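Local coordinates for streptokinase domain B (Streptococcus dysgalactiae subsp. equisimilis, PDB 1QQR), which probably takes part in the non-proteolytic activation of plasminogen, as one domain of the fibrinolytic activator streptokinase, at residues Q4-T13 with L31-I40; Y93-Y102 with E112-I120. All coordinates share one frame; numbering follows the deposited sequence.

Overall arrangement
From the N terminus, 4-13 runs into strand 8-18. After that strand a long loop, 19-32, leads back to strand 33-38; contact 1 (4-13 with 31-40) closes this antiparallel pair. Helix 46-60 and strand 64-76 follow before contact 2 opens. Contact 2 (93-102 with 112-120) closes a shorter excursion, where strand 111-128 returns antiparallel onto strand 102-104. The two loops lie in series and neither nests in the other. They meet in space all the same: strands 8-18 and 111-128 are parallel neighbours in one mixed sheet. The N-terminal segment also touches contact 2 through Ala5, which packs on Arg98 and Asn116.

Contact 1 (Q4-T13 with L31-I40); sequences QAKSVDVEYT and LTKLLKTLAI. Unlike the reference sequence in segment 31-40: Leu31 (reference Asp).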
ATOM      1  N   GLN A   4      12.749  18.928  -7.339  1.00 67.52           N
ATOM      2  CA  GLN A   4      11.783  17.863  -7.496  1.00 63.79           C
ATOM      3  C   GLN A   4      12.423  16.489  -7.399  1.00 59.26           C
ATOM      4  O   GLN A   4      13.436  16.218  -8.045  1.00 53.94           O
ATOM      5  CB  GLN A   4      11.091  18.001  -8.847  1.00 69.91           C
ATOM      6  CG  GLN A   4       9.902  17.083  -9.043  1.00 77.38           C
ATOM      7  CD  GLN A   4       9.339  17.187 -10.441  1.00 81.18           C
ATOM      8  OE1 GLN A   4       9.915  16.651 -11.393  1.00 79.76           O
ATOM      9  NE2 GLN A   4       8.218  17.892 -10.581  1.00 82.52           N
ATOM     10  N   ALA A   5      11.824  15.616  -6.592  1.00 55.32           N
ATOM     11  CA  ALA A   5      12.334  14.260  -6.449  1.00 47.86           C
ATOM     12  C   ALA A   5      12.540  13.692  -7.853  1.00 47.39           C
ATOM     13  O   ALA A   5      11.756  13.954  -8.755  1.00 48.80           O
ATOM     14  CB  ALA A   5      11.341  13.418  -5.675  1.00 49.66           C
ATOM     15  N   LYS A   6      13.590  12.912  -8.035  1.00 42.29           N
ATOM     16  CA  LYS A   6      13.891  12.345  -9.335  1.00 50.62           C
ATOM     17  C   LYS A   6      13.254  10.971  -9.529  1.00 56.63           C
ATOM     18  O   LYS A   6      13.188  10.444 -10.648  1.00 52.58           O
ATOM     19  CB  LYS A   6      15.413  12.240  -9.475  1.00 57.94           C
ATOM     20  CG  LYS A   6      16.119  13.571  -9.166  1.00 66.91           C
ATOM     21  CD  LYS A   6      17.596  13.408  -8.841  1.00 69.75           C
ATOM     22  CE  LYS A   6      18.167  14.718  -8.301  1.00 74.14           C
ATOM     23  NZ  LYS A   6      19.573  14.582  -7.811  1.00 67.43           N
ATOM     24  N   SER A   7      12.764  10.403  -8.433  1.00 51.58           N
ATOM     25  CA  SER A   7      12.198   9.072  -8.474  1.00 46.63           C
ATOM     26  C   SER A   7      11.419   8.819  -7.200  1.00 47.71           C
ATOM     27  O   SER A   7      11.680   9.437  -6.170  1.00 47.12           O
ATOM     28  CB  SER A   7      13.345   8.072  -8.530  1.00 44.71           C
ATOM     29  OG  SER A   7      13.140   7.099  -9.517  1.00 57.19           O
ATOM     30  N   VAL A   8      10.460   7.909  -7.260  1.00 42.31           N
ATOM     31  CA  VAL A   8       9.733   7.551  -6.057  1.00 37.62           C
ATOM     32  C   VAL A   8       9.586   6.038  -6.017  1.00 39.92           C
ATOM     33  O   VAL A   8       8.960   5.449  -6.902  1.00 45.19           O
ATOM     34  CB  VAL A   8       8.365   8.231  -5.997  1.00 29.53           C
ATOM     35  CG1 VAL A   8       7.552   7.686  -4.831  1.00 28.67           C
ATOM     36  CG2 VAL A   8       8.560   9.705  -5.800  1.00 22.60           C
ATOM     37  N   ASP A   9      10.214   5.397  -5.035  1.00 35.52           N
ATOM     38  CA  ASP A   9      10.081   3.937  -4.912  1.00 35.88           C
ATOM     39  C   ASP A   9       8.714   3.738  -4.280  1.00 37.13           C
ATOM     40  O   ASP A   9       8.456   4.259  -3.188  1.00 33.45           O
ATOM     41  CB  ASP A   9      11.109   3.322  -3.954  1.00 38.53           C
ATOM     42  CG  ASP A   9      12.509   3.308  -4.515  1.00 37.28           C
ATOM     43  OD1 ASP A   9      12.652   3.277  -5.751  1.00 43.42           O
ATOM     44  OD2 ASP A   9      13.461   3.307  -3.705  1.00 47.44           O
ATOM     45  N   VAL A  10       7.837   3.014  -4.962  1.00 32.87           N
ATOM     46  CA  VAL A  10       6.512   2.778  -4.418  1.00 33.68           C
ATOM     47  C   VAL A  10       6.483   1.434  -3.706  1.00 32.15           C
ATOM     48  O   VAL A  10       6.570   0.376  -4.341  1.00 29.49           O
ATOM     49  CB  VAL A  10       5.426   2.792  -5.525  1.00 37.36           C
ATOM     50  CG1 VAL A  10       4.043   2.595  -4.913  1.00 38.14           C
ATOM     51  CG2 VAL A  10       5.474   4.094  -6.283  1.00 32.51           C
ATOM     52  N   GLU A  11       6.391   1.490  -2.383  1.00 27.61           N
ATOM     53  CA  GLU A  11       6.314   0.284  -1.587  1.00 31.71           C
ATOM     54  C   GLU A  11       4.857  -0.023  -1.235  1.00 33.92           C
ATOM     55  O   GLU A  11       4.003   0.872  -1.133  1.00 27.91           O
ATOM     56  CB  GLU A  11       7.161   0.415  -0.328  1.00 33.61           C
ATOM     57  CG  GLU A  11       8.636   0.188  -0.596  1.00 47.28           C
ATOM     58  CD  GLU A  11       9.522   0.606   0.568  1.00 56.00           C
ATOM     59  OE1 GLU A  11       9.213   0.260   1.725  1.00 59.11           O
ATOM     60  OE2 GLU A  11      10.544   1.276   0.323  1.00 65.36           O
ATOM     61  N   TYR A  12       4.583  -1.301  -1.023  1.00 36.90           N
ATOM     62  CA  TYR A  12       3.224  -1.727  -0.749  1.00 34.11           C
ATOM     63  C   TYR A  12       3.107  -2.634   0.450  1.00 32.25           C
ATOM     64  O   TYR A  12       3.932  -3.519   0.661  1.00 34.53           O
ATOM     65  CB  TYR A  12       2.699  -2.453  -1.988  1.00 31.23           C
ATOM     66  CG  TYR A  12       1.264  -2.888  -1.918  1.00 31.34           C
ATOM     67  CD1 TYR A  12       0.236  -1.976  -2.061  1.00 28.25           C
ATOM     68  CD2 TYR A  12       0.935  -4.229  -1.725  1.00 36.69           C
ATOM     69  CE1 TYR A  12      -1.093  -2.382  -2.018  1.00 33.02           C
ATOM     70  CE2 TYR A  12      -0.397  -4.659  -1.678  1.00 38.59           C
ATOM     71  CZ  TYR A  12      -1.410  -3.731  -1.830  1.00 43.17           C
ATOM     72  OH  TYR A  12      -2.729  -4.151  -1.855  1.00 37.45           O
ATOM     73  N   THR A  13       2.102  -2.382   1.263  1.00 27.26           N
ATOM     74  CA  THR A  13       1.831  -3.250   2.389  1.00 33.96           C
ATOM     75  C   THR A  13       0.304  -3.437   2.480  1.00 35.94           C
ATOM     76  O   THR A  13      -0.480  -2.500   2.264  1.00 34.73           O
ATOM     77  CB  THR A  13       2.402  -2.719   3.706  1.00 29.21           C
ATOM     78  OG1 THR A  13       2.218  -3.721   4.707  1.00 31.30           O
ATOM     79  CG2 THR A  13       1.714  -1.465   4.154  1.00 27.92           C
ATOM     80  N   LEU A  31       5.533  -6.217   6.863  1.00 38.56           N
ATOM     81  CA  LEU A  31       6.381  -6.377   5.705  1.00 40.79           C
ATOM     82  C   LEU A  31       5.902  -5.412   4.615  1.00 44.23           C
ATOM     83  O   LEU A  31       4.748  -4.973   4.608  1.00 37.96           O
ATOM     84  CB  LEU A  31       6.262  -7.812   5.176  1.00 46.31           C
ATOM     85  CG  LEU A  31       7.534  -8.653   4.976  1.00 43.01           C
ATOM     86  CD1 LEU A  31       7.165  -9.985   4.317  1.00 43.21           C
ATOM     87  CD2 LEU A  31       8.534  -7.889   4.165  1.00 31.14           C
ATOM     88  N   THR A  32       6.798  -5.072   3.702  1.00 37.38           N
ATOM     89  CA  THR A  32       6.435  -4.218   2.596  1.00 40.13           C
ATOM     90  C   THR A  32       7.075  -4.880   1.401  1.00 40.89           C
ATOM     91  O   THR A  32       8.026  -5.640   1.531  1.00 49.65           O
ATOM     92  CB  THR A  32       6.994  -2.802   2.730  1.00 40.03           C
ATOM     93  OG1 THR A  32       8.418  -2.852   2.641  1.00 51.24           O
ATOM     94  CG2 THR A  32       6.579  -2.186   4.063  1.00 38.89           C
ATOM     95  N   LYS A  33       6.530  -4.613   0.238  1.00 39.77           N
ATOM     96  CA  LYS A  33       7.045  -5.163  -0.991  1.00 41.44           C
ATOM     97  C   LYS A  33       7.226  -3.958  -1.910  1.00 42.78           C
ATOM     98  O   LYS A  33       6.376  -3.061  -1.939  1.00 37.42           O
ATOM     99  CB  LYS A  33       6.014  -6.121  -1.560  1.00 45.82           C
ATOM    100  CG  LYS A  33       6.241  -6.533  -2.989  1.00 59.24           C
ATOM    101  CD  LYS A  33       5.073  -7.367  -3.480  1.00 62.30           C
ATOM    102  CE  LYS A  33       5.255  -7.779  -4.926  1.00 63.90           C
ATOM    103  NZ  LYS A  33       4.100  -8.625  -5.336  1.00 79.16           N
ATOM    104  N   LEU A  34       8.347  -3.894  -2.621  1.00 46.17           N
ATOM    105  CA  LEU A  34       8.536  -2.779  -3.540  1.00 42.23           C
ATOM    106  C   LEU A  34       7.718  -3.133  -4.755  1.00 41.25           C
ATOM    107  O   LEU A  34       7.875  -4.201  -5.331  1.00 39.10           O
ATOM    108  CB  LEU A  34       9.995  -2.597  -3.974  1.00 40.73           C
ATOM    109  CG  LEU A  34      10.024  -1.431  -4.982  1.00 48.99           C
ATOM    110  CD1 LEU A  34      10.491  -0.166  -4.288  1.00 38.74           C
ATOM    111  CD2 LEU A  34      10.906  -1.756  -6.167  1.00 47.39           C
ATOM    112  N   LEU A  35       6.815  -2.246  -5.124  1.00 42.83           N
ATOM    113  CA  LEU A  35       5.997  -2.479  -6.292  1.00 39.86           C
ATOM    114  C   LEU A  35       6.827  -2.088  -7.503  1.00 43.33           C
ATOM    115  O   LEU A  35       7.049  -2.878  -8.407  1.00 42.93           O
ATOM    116  CB  LEU A  35       4.768  -1.599  -6.220  1.00 43.16           C
ATOM    117  CG  LEU A  35       3.437  -2.317  -6.173  1.00 50.69           C
ATOM    118  CD1 LEU A  35       3.526  -3.499  -5.197  1.00 48.14           C
ATOM    119  CD2 LEU A  35       2.360  -1.303  -5.794  1.00 42.99           C
ATOM    120  N   LYS A  36       7.276  -0.840  -7.505  1.00 46.01           N
ATOM    121  CA  LYS A  36       8.079  -0.319  -8.596  1.00 45.92           C
ATOM    122  C   LYS A  36       8.599   1.086  -8.301  1.00 39.92           C
ATOM    123  O   LYS A  36       8.192   1.735  -7.336  1.00 41.87           O
ATOM    124  CB  LYS A  36       7.253  -0.312  -9.887  1.00 44.47           C
ATOM    125  CG  LYS A  36       5.862   0.290  -9.751  1.00 53.30           C
ATOM    126  CD  LYS A  36       4.990  -0.059 -10.977  1.00 68.33           C
ATOM    127  CE  LYS A  36       3.503   0.320 -10.773  1.00 76.59           C
ATOM    128  NZ  LYS A  36       2.611   0.081 -11.967  1.00 70.12           N
ATOM    129  N   THR A  37       9.517   1.536  -9.138  1.00 38.28           N
ATOM    130  CA  THR A  37      10.085   2.857  -9.018  1.00 40.95           C
ATOM    131  C   THR A  37       9.440   3.651 -10.132  1.00 41.22           C
ATOM    132  O   THR A  37       9.541   3.292 -11.296  1.00 47.77           O
ATOM    133  CB  THR A  37      11.593   2.793  -9.201  1.00 46.36           C
ATOM    134  OG1 THR A  37      12.113   1.838  -8.272  1.00 44.10           O
ATOM    135  CG2 THR A  37      12.232   4.153  -8.923  1.00 37.40           C
ATOM    136  N   LEU A  38       8.748   4.716  -9.768  1.00 40.98           N
ATOM    137  CA  LEU A  38       8.045   5.526 -10.747  1.00 42.88           C
ATOM    138  C   LEU A  38       8.513   6.956 -10.682  1.00 43.84           C
ATOM    139  O   LEU A  38       9.353   7.310  -9.863  1.00 50.29           O
ATOM    140  CB  LEU A  38       6.540   5.490 -10.467  1.00 44.40           C
ATOM    141  CG  LEU A  38       5.893   4.114 -10.601  1.00 48.24           C
ATOM    142  CD1 LEU A  38       4.402   4.219 -10.276  1.00 44.79           C
ATOM    143  CD2 LEU A  38       6.103   3.601 -12.019  1.00 41.77           C
ATOM    144  N   ALA A  39       7.947   7.784 -11.545  1.00 44.14           N
ATOM    145  CA  ALA A  39       8.296   9.194 -11.575  1.00 43.04           C
ATOM    146  C   ALA A  39       7.090   9.994 -11.114  1.00 40.78           C
ATOM    147  O   ALA A  39       5.955   9.508 -11.157  1.00 46.39           O
ATOM    148  CB  ALA A  39       8.691   9.607 -13.004  1.00 37.73           C
ATOM    149  N   ILE A  40       7.344  11.211 -10.655  1.00 40.19           N
ATOM    150  CA  ILE A  40       6.291  12.115 -10.223  1.00 43.63           C
ATOM    151  C   ILE A  40       5.280  12.171 -11.377  1.00 46.11           C
ATOM    152  O   ILE A  40       5.673  12.302 -12.542  1.00 49.81           O
ATOM    153  CB  ILE A  40       6.876  13.540  -9.958  1.00 41.67           C
ATOM    154  CG1 ILE A  40       7.303  13.681  -8.495  1.00 46.81           C
ATOM    155  CG2 ILE A  40       5.858  14.606 -10.315  1.00 50.96           C
ATOM    156  CD1 ILE A  40       8.472  12.806  -8.108  1.00 42.06           C
TER
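Leu31 offers its backbone O to Thr13 OG1 at 2.8 Å. The threonine hydroxyl sits anti to its own backbone N (chi1 -173°) and meets the carbonyl almost head-on. Thr32 OG1 adds a weak bond to Glu11 OE1. Lys33 pairs with Tyr12 by two backbone bonds, one each way, while its NZ goes to Gln52. Leu34 turns to the face of the sheet that carries Asp9 and Glu11, where CD1 lies 3.6 Å from Asp9 CB. A classic beta bulge follows in this antiparallel pair: two residues, Leu35 and Lys36, take the place of one opposite Val10. Leu35 N gives Val10 O a bond of 2.7 Å, whereas Lys36 N reaches the same oxygen only weakly, at 3.5 Å. Leu35 CD1 packs against Tyr12 CB at 3.5 Å, and helix 46-60 covers both side chains. Tyr12 OH reaches past this contact to Glu122. Lys36 O takes the N-H of Val10. Thr37 lies alongside Asp9; its OG1 donates to OD1 of Asp9 at 3.0 Å, on the anti side of the carboxylate but tilted 28° out of its plane. Leu38 exchanges two backbone bonds with Val8, and its CD1 touches Val10 CG2. Ile40 CD1 is set 3.8 Å from Ala5 CB and also against Val8 CG2.

Contact 2 (Y93-Y102 with E112-I120); sequences YRVKNREQAY and EEINNTDLI
Asp118 receives both Tyr93 and Arg98. Tyr93 OH donates to Asp118 OD2 at 2.5 Å. The carboxylate oxygen lies at the ring edge, but the hydroxyl comes from above the carboxylate plane. The same OH accepts the backbone N-H of Lys96, so it is used both ways. Arg98 forms a salt bridge with Asp118, the guanidinium and carboxylate planes 52° apart. Its NH2 lies 2.8 Å from Asp118 OD1, an oxygen whose place is less sure, and makes a weak bond to OD2. NH1 also donates to that OD1, and has a second salt bridge to Asp77. A bend at chi3 (69°) helps fold the arginine back on its own loop. There NE and NH2 grip Lys96 O side-on, with that oxygen in the guanidinium plane.

Toward the other end, Ala101 O accepts from Ile114 N at 2.9 Å in a nearly straight bond. Ala101 CB rests on Ile114 CG1. Tyr102 and Glu113 form a non-hydrogen-bonded antiparallel pair. Gln100 NE2 and Asn116 N both donate to one water, which bridges the two segments at 3.0 Å from each. Gln100 OE1 is taken by Lys6 N, and Glu113 OE1 by Lys6 NZ. Arg98 thus shares its charge between Asp118 and Asp77. That positive charge and the donated tyrosine hydroxyl would probably favour the ionised form of buried Asp118.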
ATOM      1  N   TYR A  93      -4.036   6.686  -8.430  1.00 42.41           N
ATOM      2  CA  TYR A  93      -3.178   7.464  -7.564  1.00 39.75           C
ATOM      3  C   TYR A  93      -2.051   7.974  -8.442  1.00 36.28           C
ATOM      4  O   TYR A  93      -1.393   7.199  -9.154  1.00 37.99           O
ATOM      5  CB  TYR A  93      -2.592   6.625  -6.433  1.00 42.49           C
ATOM      6  CG  TYR A  93      -1.420   7.328  -5.769  1.00 40.80           C
ATOM      7  CD1 TYR A  93      -1.590   8.568  -5.144  1.00 36.46           C
ATOM      8  CD2 TYR A  93      -0.134   6.791  -5.828  1.00 27.34           C
ATOM      9  CE1 TYR A  93      -0.497   9.251  -4.596  1.00 43.02           C
ATOM     10  CE2 TYR A  93       0.964   7.474  -5.290  1.00 31.74           C
ATOM     11  CZ  TYR A  93       0.778   8.698  -4.682  1.00 38.21           C
ATOM     12  OH  TYR A  93       1.869   9.397  -4.200  1.00 39.13           O
ATOM     13  N   ARG A  94      -1.835   9.280  -8.392  1.00 34.51           N
ATOM     14  CA  ARG A  94      -0.781   9.922  -9.173  1.00 40.05           C
ATOM     15  C   ARG A  94       0.367  10.155  -8.204  1.00 37.12           C
ATOM     16  O   ARG A  94       0.166  10.715  -7.135  1.00 32.95           O
ATOM     17  CB  ARG A  94      -1.292  11.260  -9.727  1.00 46.14           C
ATOM     18  CG  ARG A  94      -0.332  11.967 -10.650  1.00 59.58           C
ATOM     19  CD  ARG A  94      -0.720  13.435 -10.823  1.00 74.80           C
ATOM     20  NE  ARG A  94       0.215  14.151 -11.692  1.00 83.73           N
ATOM     21  CZ  ARG A  94       0.327  15.476 -11.754  1.00 84.85           C
ATOM     22  NH1 ARG A  94      -0.436  16.253 -10.991  1.00 81.44           N
ATOM     23  NH2 ARG A  94       1.205  16.024 -12.585  1.00 85.66           N
ATOM     24  N   VAL A  95       1.566   9.715  -8.554  1.00 38.91           N
ATOM     25  CA  VAL A  95       2.691   9.913  -7.653  1.00 35.15           C
ATOM     26  C   VAL A  95       2.899  11.390  -7.420  1.00 40.07           C
ATOM     27  O   VAL A  95       3.344  12.120  -8.305  1.00 41.69           O
ATOM     28  CB  VAL A  95       3.958   9.292  -8.207  1.00 37.66           C
ATOM     29  CG1 VAL A  95       5.118   9.566  -7.273  1.00 42.77           C
ATOM     30  CG2 VAL A  95       3.751   7.799  -8.377  1.00 31.05           C
ATOM     31  N   LYS A  96       2.538  11.803  -6.212  1.00 38.61           N
ATOM     32  CA  LYS A  96       2.615  13.176  -5.725  1.00 42.47           C
ATOM     33  C   LYS A  96       3.987  13.847  -5.919  1.00 45.32           C
ATOM     34  O   LYS A  96       5.033  13.228  -5.708  1.00 37.65           O
ATOM     35  CB  LYS A  96       2.225  13.149  -4.247  1.00 46.11           C
ATOM     36  CG  LYS A  96       2.126  14.452  -3.528  1.00 44.21           C
ATOM     37  CD  LYS A  96       1.749  14.155  -2.080  1.00 55.44           C
ATOM     38  CE  LYS A  96       1.798  15.384  -1.178  1.00 66.10           C
ATOM     39  NZ  LYS A  96       0.517  16.170  -1.172  1.00 76.29           N
ATOM     40  N   ASN A  97       3.964  15.115  -6.335  1.00 44.78           N
ATOM     41  CA  ASN A  97       5.180  15.902  -6.560  1.00 45.47           C
ATOM     42  C   ASN A  97       5.822  16.196  -5.218  1.00 42.77           C
ATOM     43  O   ASN A  97       5.136  16.414  -4.216  1.00 41.92           O
ATOM     44  CB  ASN A  97       4.846  17.234  -7.248  1.00 44.39           C
ATOM     45  CG  ASN A  97       6.043  17.853  -7.951  1.00 50.74           C
ATOM     46  OD1 ASN A  97       7.157  17.317  -7.929  1.00 48.11           O
ATOM     47  ND2 ASN A  97       5.814  18.989  -8.591  1.00 54.99           N
ATOM     48  N   ARG A  98       7.144  16.202  -5.189  1.00 40.72           N
ATOM     49  CA  ARG A  98       7.821  16.466  -3.939  1.00 41.72           C
ATOM     50  C   ARG A  98       9.273  16.870  -4.096  1.00 39.26           C
ATOM     51  O   ARG A  98       9.922  16.660  -5.135  1.00 37.09           O
ATOM     52  CB  ARG A  98       7.749  15.226  -3.022  1.00 36.59           C
ATOM     53  CG  ARG A  98       8.693  14.095  -3.464  1.00 42.42           C
ATOM     54  CD  ARG A  98       8.280  12.738  -2.906  1.00 45.98           C
ATOM     55  NE  ARG A  98       7.035  12.237  -3.493  1.00 38.52           N
ATOM     56  CZ  ARG A  98       6.379  11.155  -3.066  1.00 43.00           C
ATOM     57  NH1 ARG A  98       6.837  10.455  -2.033  1.00 29.86           N
ATOM     58  NH2 ARG A  98       5.284  10.738  -3.703  1.00 33.61           N
ATOM     59  N   GLU A  99       9.769  17.427  -3.002  1.00 40.82           N
ATOM     60  CA  GLU A  99      11.142  17.868  -2.865  1.00 46.79           C
ATOM     61  C   GLU A  99      11.994  16.603  -2.788  1.00 42.61           C
ATOM     62  O   GLU A  99      11.584  15.624  -2.178  1.00 46.87           O
ATOM     63  CB  GLU A  99      11.256  18.672  -1.575  1.00 45.00           C
ATOM     64  CG  GLU A  99      12.333  19.711  -1.605  1.00 66.64           C
ATOM     65  CD  GLU A  99      12.073  20.776  -2.638  1.00 60.89           C
ATOM     66  OE1 GLU A  99      11.060  21.491  -2.504  1.00 63.23           O
ATOM     67  OE2 GLU A  99      12.883  20.890  -3.579  1.00 66.71           O
ATOM     68  N   GLN A 100      13.166  16.615  -3.413  1.00 43.56           N
ATOM     69  CA  GLN A 100      14.064  15.457  -3.410  1.00 41.49           C
ATOM     70  C   GLN A 100      14.553  15.181  -1.990  1.00 42.36           C
ATOM     71  O   GLN A 100      15.017  16.081  -1.306  1.00 40.58           O
ATOM     72  CB  GLN A 100      15.264  15.718  -4.320  1.00 35.64           C
ATOM     73  CG  GLN A 100      16.386  14.717  -4.186  1.00 41.34           C
ATOM     74  CD  GLN A 100      16.054  13.385  -4.812  1.00 43.02           C
ATOM     75  OE1 GLN A 100      15.606  13.326  -5.956  1.00 44.46           O
ATOM     76  NE2 GLN A 100      16.292  12.302  -4.078  1.00 42.43           N
ATOM     77  N   ALA A 101      14.458  13.927  -1.560  1.00 40.94           N
ATOM     78  CA  ALA A 101      14.880  13.547  -0.210  1.00 40.46           C
ATOM     79  C   ALA A 101      16.397  13.538  -0.007  1.00 39.54           C
ATOM     80  O   ALA A 101      17.169  13.213  -0.927  1.00 37.57           O
ATOM     81  CB  ALA A 101      14.338  12.157   0.131  1.00 28.07           C
ATOM     82  N   TYR A 102      16.817  13.869   1.211  1.00 31.94           N
ATOM     83  CA  TYR A 102      18.236  13.811   1.549  1.00 37.36           C
ATOM     84  C   TYR A 102      18.425  13.716   3.053  1.00 36.64           C
ATOM     85  O   TYR A 102      17.526  14.040   3.825  1.00 39.01           O
ATOM     86  CB  TYR A 102      18.984  15.059   1.070  1.00 30.50           C
ATOM     87  CG  TYR A 102      18.678  16.266   1.918  1.00 28.32           C
ATOM     88  CD1 TYR A 102      17.514  16.999   1.713  1.00 29.90           C
ATOM     89  CD2 TYR A 102      19.521  16.634   2.983  1.00 30.95           C
ATOM     90  CE1 TYR A 102      17.174  18.068   2.539  1.00 37.35           C
ATOM     91  CE2 TYR A 102      19.195  17.717   3.820  1.00 27.89           C
ATOM     92  CZ  TYR A 102      18.021  18.423   3.584  1.00 34.23           C
ATOM     93  OH  TYR A 102      17.693  19.492   4.361  1.00 33.50           O
ATOM     94  N   GLU A 112      23.382  14.606   1.541  1.00 36.01           N
ATOM     95  CA  GLU A 112      23.464  13.500   0.591  1.00 35.85           C
ATOM     96  C   GLU A 112      22.063  13.007   0.234  1.00 39.11           C
ATOM     97  O   GLU A 112      21.288  12.589   1.093  1.00 36.59           O
ATOM     98  CB  GLU A 112      24.321  12.356   1.116  1.00 38.92           C
ATOM     99  CG  GLU A 112      23.941  11.822   2.453  1.00 61.33           C
ATOM    100  CD  GLU A 112      24.587  10.480   2.689  1.00 65.19           C
ATOM    101  OE1 GLU A 112      24.361   9.573   1.851  1.00 68.06           O
ATOM    102  OE2 GLU A 112      25.320  10.337   3.695  1.00 69.17           O
ATOM    103  N   GLU A 113      21.742  13.079  -1.052  1.00 38.02           N
ATOM    104  CA  GLU A 113      20.436  12.693  -1.535  1.00 38.81           C
ATOM    105  C   GLU A 113      20.181  11.209  -1.430  1.00 39.82           C
ATOM    106  O   GLU A 113      21.087  10.391  -1.553  1.00 36.68           O
ATOM    107  CB  GLU A 113      20.253  13.155  -2.978  1.00 37.75           C
ATOM    108  CG  GLU A 113      20.354  14.670  -3.141  1.00 36.34           C
ATOM    109  CD  GLU A 113      20.213  15.102  -4.589  1.00 37.51           C
ATOM    110  OE1 GLU A 113      20.590  14.316  -5.489  1.00 36.70           O
ATOM    111  OE2 GLU A 113      19.735  16.228  -4.829  1.00 37.42           O
ATOM    112  N   ILE A 114      18.930  10.873  -1.158  1.00 40.65           N
ATOM    113  CA  ILE A 114      18.534   9.480  -1.056  1.00 37.10           C
ATOM    114  C   ILE A 114      17.200   9.340  -1.745  1.00 35.61           C
ATOM    115  O   ILE A 114      16.547  10.345  -2.098  1.00 32.44           O
ATOM    116  CB  ILE A 114      18.421   9.008   0.399  1.00 43.45           C
ATOM    117  CG1 ILE A 114      17.571   9.983   1.217  1.00 43.07           C
ATOM    118  CG2 ILE A 114      19.813   8.849   0.994  1.00 37.49           C
ATOM    119  CD1 ILE A 114      17.172   9.413   2.576  1.00 36.19           C
ATOM    120  N   ASN A 115      16.801   8.100  -1.963  1.00 35.40           N
ATOM    121  CA  ASN A 115      15.553   7.835  -2.661  1.00 38.41           C
ATOM    122  C   ASN A 115      14.292   8.217  -1.907  1.00 37.60           C
ATOM    123  O   ASN A 115      14.183   8.030  -0.698  1.00 37.55           O
ATOM    124  CB  ASN A 115      15.513   6.367  -3.077  1.00 46.05           C
ATOM    125  CG  ASN A 115      16.534   6.059  -4.171  1.00 58.94           C
ATOM    126  OD1 ASN A 115      17.410   5.205  -4.010  1.00 62.90           O
ATOM    127  ND2 ASN A 115      16.428   6.773  -5.291  1.00 64.16           N
ATOM    128  N   ASN A 116      13.357   8.805  -2.636  1.00 38.07           N
ATOM    129  CA  ASN A 116      12.078   9.188  -2.071  1.00 38.18           C
ATOM    130  C   ASN A 116      11.239   7.917  -2.131  1.00 37.04           C
ATOM    131  O   ASN A 116      11.475   7.047  -2.981  1.00 37.15           O
ATOM    132  CB  ASN A 116      11.440  10.289  -2.919  1.00 37.12           C
ATOM    133  CG  ASN A 116      11.985  11.669  -2.592  1.00 35.79           C
ATOM    134  OD1 ASN A 116      11.428  12.389  -1.757  1.00 37.42           O
ATOM    135  ND2 ASN A 116      13.088  12.034  -3.232  1.00 28.18           N
ATOM    136  N   THR A 117      10.275   7.792  -1.237  1.00 30.07           N
ATOM    137  CA  THR A 117       9.449   6.594  -1.237  1.00 35.05           C
ATOM    138  C   THR A 117       8.010   6.941  -0.933  1.00 34.50           C
ATOM    139  O   THR A 117       7.737   7.920  -0.246  1.00 31.13           O
ATOM    140  CB  THR A 117       9.888   5.565  -0.134  1.00 34.29           C
ATOM    141  OG1 THR A 117       9.824   6.206   1.140  1.00 42.48           O
ATOM    142  CG2 THR A 117      11.311   5.072  -0.335  1.00 39.27           C
ATOM    143  N   ASP A 118       7.111   6.121  -1.472  1.00 33.78           N
ATOM    144  CA  ASP A 118       5.676   6.214  -1.210  1.00 33.28           C
ATOM    145  C   ASP A 118       5.365   4.858  -0.575  1.00 34.65           C
ATOM    146  O   ASP A 118       5.819   3.817  -1.055  1.00 36.51           O
ATOM    147  CB  ASP A 118       4.850   6.308  -2.495  1.00 27.15           C
ATOM    148  CG  ASP A 118       4.426   7.726  -2.828  1.00 32.94           C
ATOM    149  OD1 ASP A 118       4.554   8.628  -1.961  1.00 28.17           O
ATOM    150  OD2 ASP A 118       3.943   7.932  -3.970  1.00 36.78           O
ATOM    151  N   LEU A 119       4.626   4.863   0.517  1.00 29.33           N
ATOM    152  CA  LEU A 119       4.246   3.604   1.122  1.00 33.68           C
ATOM    153  C   LEU A 119       2.750   3.541   0.960  1.00 32.63           C
ATOM    154  O   LEU A 119       2.026   4.342   1.570  1.00 28.25           O
ATOM    155  CB  LEU A 119       4.583   3.530   2.620  1.00 26.54           C
ATOM    156  CG  LEU A 119       3.952   2.300   3.302  1.00 31.35           C
ATOM    157  CD1 LEU A 119       4.453   1.025   2.642  1.00 26.74           C
ATOM    158  CD2 LEU A 119       4.277   2.269   4.787  1.00 29.42           C
ATOM    159  N   ILE A 120       2.296   2.626   0.110  1.00 26.01           N
ATOM    160  CA  ILE A 120       0.872   2.437  -0.079  1.00 26.79           C
ATOM    161  C   ILE A 120       0.425   1.310   0.861  1.00 27.30           C
ATOM    162  O   ILE A 120       0.917   0.182   0.784  1.00 27.46           O
ATOM    163  CB  ILE A 120       0.535   2.009  -1.508  1.00 31.07           C
ATOM    164  CG1 ILE A 120       0.935   3.107  -2.497  1.00 30.12           C
ATOM    165  CG2 ILE A 120      -0.966   1.675  -1.601  1.00 26.51           C
ATOM    166  CD1 ILE A 120       0.644   2.743  -3.954  1.00 22.70           C
TER
HETATM  167  O   HOH W   1      14.500  10.109  -5.113  1.00 49.86           O